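Local coordinates for NADPH-dependent aldehyde reductase YqhD (Escherichia coli, PDB 4QGS), which reduces a broad range of short-chain aldehydes to primary alcohols with NADPH, using one zinc ion per subunit, at residues Val215-Asp220 with Gly380-Ile385. Numbering follows the deposited sequence.
Sequences VTKPVD and GENHDI
Glu381 and Asn382, the two central residues of a type I beta turn from Gly380 to His383, meet Thr216 and Lys217 where two loops come together in the helical C-terminal domain of this iron-containing alcohol dehydrogenase family member. First along the turn is Glu381. A chi1 of 66° tucks its CG in between the two backbone arms, and the turn at chi2 (-90°) swings the carboxylate over to Thr216, where OE2 sits 3.3 Å from Thr216 CA. That oxygen also forms a salt bridge with Lys311, whose NZ hydrogen-bonds Val215 O as well. A water lies within hydrogen-bonding distance of Glu381 OE2 (2.6 Å). The Lys217 chain lies antiparallel alongside Glu381, CE 4.0 Å from Glu381 CG, with NZ too far from the carboxylate to pair with it. Next comes Asn382, which splits its amide between two partners: OD1 meets Lys217 CD at 3.3 Å and accepts a weak hydrogen bond from Lys217 NZ. With an alanine in place of Lys217, Asn382 OD1 would probably lose its weak donor and Glu381 CG the aliphatic chain beside it. On its other branch, Asn382 ND2 donates to the same water at 3.0 Å, and that water reaches Thr216 O at 3.1 Å.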
ATOM      1  N   VAL A 215      13.389   9.309   4.281  1.00 17.04           N
ATOM      2  CA  VAL A 215      14.835   9.154   4.244  1.00 18.29           C
ATOM      3  C   VAL A 215      15.292   9.540   2.841  1.00 19.78           C
ATOM      4  O   VAL A 215      15.551   8.699   1.974  1.00 19.38           O
ATOM      5  CB  VAL A 215      15.283   7.737   4.623  1.00 16.23           C
ATOM      6  CG1 VAL A 215      16.803   7.670   4.677  1.00 17.40           C
ATOM      7  CG2 VAL A 215      14.689   7.381   5.980  1.00 18.74           C
ATOM      8  N   THR A 216      15.359  10.849   2.630  1.00 19.46           N
ATOM      9  CA  THR A 216      15.575  11.403   1.308  1.00 17.23           C
ATOM     10  C   THR A 216      16.570  12.565   1.376  1.00 22.30           C
ATOM     11  O   THR A 216      17.778  12.349   1.423  1.00 19.97           O
ATOM     12  CB  THR A 216      14.249  11.883   0.684  1.00 19.31           C
ATOM     13  OG1 THR A 216      13.597  12.783   1.588  1.00 21.67           O
ATOM     14  CG2 THR A 216      13.322  10.700   0.416  1.00 20.10           C
ATOM     15  N   LYS A 217      16.042  13.786   1.392  1.00 18.15           N
ATOM     16  CA  LYS A 217      16.865  14.998   1.461  1.00 23.71           C
ATOM     17  C   LYS A 217      16.233  15.976   2.432  1.00 20.36           C
ATOM     18  O   LYS A 217      15.016  16.117   2.442  1.00 24.75           O
ATOM     19  CB  LYS A 217      16.999  15.664   0.084  1.00 24.06           C
ATOM     20  CG  LYS A 217      17.930  14.969  -0.874  1.00 33.11           C
ATOM     21  CD  LYS A 217      17.890  15.622  -2.254  1.00 42.64           C
ATOM     22  CE  LYS A 217      16.466  15.726  -2.786  1.00 34.22           C
ATOM     23  NZ  LYS A 217      16.425  16.300  -4.158  1.00 49.50           N
ATOM     24  N   PRO A 218      17.054  16.684   3.226  1.00 23.18           N
ATOM     25  CA  PRO A 218      16.473  17.638   4.178  1.00 22.02           C
ATOM     26  C   PRO A 218      15.923  18.878   3.481  1.00 25.40           C
ATOM     27  O   PRO A 218      16.619  19.507   2.683  1.00 24.41           O
ATOM     28  CB  PRO A 218      17.653  17.983   5.086  1.00 21.57           C
ATOM     29  CG  PRO A 218      18.854  17.809   4.214  1.00 25.91           C
ATOM     30  CD  PRO A 218      18.526  16.659   3.295  1.00 20.06           C
ATOM     31  N   VAL A 219      14.663  19.203   3.751  1.00 20.22           N
ATOM     32  CA  VAL A 219      14.047  20.402   3.196  0.84 19.87           C
ATOM     33  C   VAL A 219      13.379  21.224   4.295  1.00 17.47           C
ATOM     34  O   VAL A 219      12.566  22.094   4.020  1.00 21.67           O
ATOM     35  CB  VAL A 219      13.005  20.076   2.098  0.84 20.41           C
ATOM     36  CG1 VAL A 219      13.674  19.414   0.899  0.84 21.47           C
ATOM     37  CG2 VAL A 219      11.875  19.200   2.644  0.84 21.81           C
ATOM     38  N   ASP A 220      13.745  20.942   5.544  1.00 18.71           N
ATOM     39  CA  ASP A 220      13.194  21.618   6.731  1.00 20.20           C
ATOM     40  C   ASP A 220      11.664  21.596   6.760  1.00 20.23           C
ATOM     41  O   ASP A 220      11.016  22.601   7.084  1.00 20.13           O
ATOM     42  CB  ASP A 220      13.692  23.074   6.818  1.00 19.20           C
ATOM     43  CG  ASP A 220      13.500  23.678   8.205  1.00 22.00           C
ATOM     44  OD1 ASP A 220      13.278  22.911   9.167  1.00 20.62           O
ATOM     45  OD2 ASP A 220      13.580  24.925   8.345  1.00 24.63           O
ATOM     46  N   GLY A 380      14.860   7.260  -8.099  1.00 18.75           N
ATOM     47  CA  GLY A 380      15.207   7.934  -6.865  1.00 19.90           C
ATOM     48  C   GLY A 380      14.821   9.400  -6.843  1.00 21.03           C
ATOM     49  O   GLY A 380      14.498   9.978  -7.879  1.00 23.70           O
ATOM     50  N   GLU A 381      14.872  10.004  -5.662  1.00 19.35           N
ATOM     51  CA  GLU A 381      14.492  11.416  -5.528  1.00 19.25           C
ATOM     52  C   GLU A 381      15.448  12.328  -6.301  1.00 21.62           C
ATOM     53  O   GLU A 381      15.104  13.475  -6.637  1.00 24.29           O
ATOM     54  CB  GLU A 381      14.429  11.837  -4.054  1.00 18.33           C
ATOM     55  CG  GLU A 381      15.738  11.830  -3.288  1.00 21.38           C
ATOM     56  CD  GLU A 381      16.031  10.493  -2.618  1.00 21.12           C
ATOM     57  OE1 GLU A 381      15.484   9.456  -3.064  1.00 20.70           O
ATOM     58  OE2 GLU A 381      16.813  10.481  -1.643  1.00 20.47           O
ATOM     59  N   ASN A 382      16.644  11.830  -6.594  1.00 20.88           N
ATOM     60  CA  ASN A 382      17.621  12.611  -7.361  1.00 23.26           C
ATOM     61  C   ASN A 382      17.681  12.209  -8.824  1.00 26.99           C
ATOM     62  O   ASN A 382      18.498  12.737  -9.591  1.00 25.39           O
ATOM     63  CB  ASN A 382      19.004  12.474  -6.741  1.00 23.42           C
ATOM     64  CG  ASN A 382      19.050  12.993  -5.326  1.00 28.47           C
ATOM     65  OD1 ASN A 382      18.875  14.182  -5.093  1.00 31.79           O
ATOM     66  ND2 ASN A 382      19.242  12.093  -4.368  1.00 27.95           N
ATOM     67  N   HIS A 383      16.831  11.253  -9.192  1.00 21.30           N
ATOM     68  CA  HIS A 383      16.759  10.750 -10.557  1.00 23.22           C
ATOM     69  C   HIS A 383      18.113  10.232 -11.034  1.00 23.37           C
ATOM     70  O   HIS A 383      18.438  10.330 -12.221  1.00 24.86           O
ATOM     71  CB  HIS A 383      16.246  11.835 -11.509  1.00 28.36           C
ATOM     72  CG  HIS A 383      15.117  12.644 -10.947  1.00 36.02           C
ATOM     73  ND1 HIS A 383      13.869  12.112 -10.709  1.00 36.97           N
ATOM     74  CD2 HIS A 383      15.049  13.947 -10.583  1.00 39.00           C
ATOM     75  CE1 HIS A 383      13.079  13.052 -10.217  1.00 37.10           C
ATOM     76  NE2 HIS A 383      13.771  14.175 -10.131  1.00 42.53           N
ATOM     77  N   ASP A 384      18.891   9.682 -10.101  1.00 22.59           N
ATOM     78  CA  ASP A 384      20.268   9.279 -10.364  1.00 21.20           C
ATOM     79  C   ASP A 384      20.532   7.776 -10.238  1.00 23.45           C
ATOM     80  O   ASP A 384      21.672   7.331 -10.371  1.00 21.77           O
ATOM     81  CB  ASP A 384      21.218  10.033  -9.429  1.00 23.55           C
ATOM     82  CG  ASP A 384      20.893   9.829  -7.963  1.00 25.12           C
ATOM     83  OD1 ASP A 384      19.918   9.116  -7.648  1.00 22.88           O
ATOM     84  OD2 ASP A 384      21.626  10.374  -7.114  1.00 28.41           O
ATOM     85  N   ILE A 385      19.492   6.989  -9.987  1.00 19.04           N
ATOM     86  CA  ILE A 385      19.697   5.549  -9.868  1.00 20.29           C
ATOM     87  C   ILE A 385      19.483   4.944 -11.251  1.00 20.29           C
ATOM     88  O   ILE A 385      18.376   4.565 -11.639  1.00 23.11           O
ATOM     89  CB  ILE A 385      18.782   4.935  -8.795  1.00 18.53           C
ATOM     90  CG1 ILE A 385      19.110   5.569  -7.441  1.00 19.96           C
ATOM     91  CG2 ILE A 385      18.973   3.397  -8.711  1.00 18.76           C
ATOM     92  CD1 ILE A 385      18.244   5.119  -6.295  1.00 18.80           C
TER
HETATM   93  O   HOH W   1      18.937  12.022  -1.399  1.00 25.29           O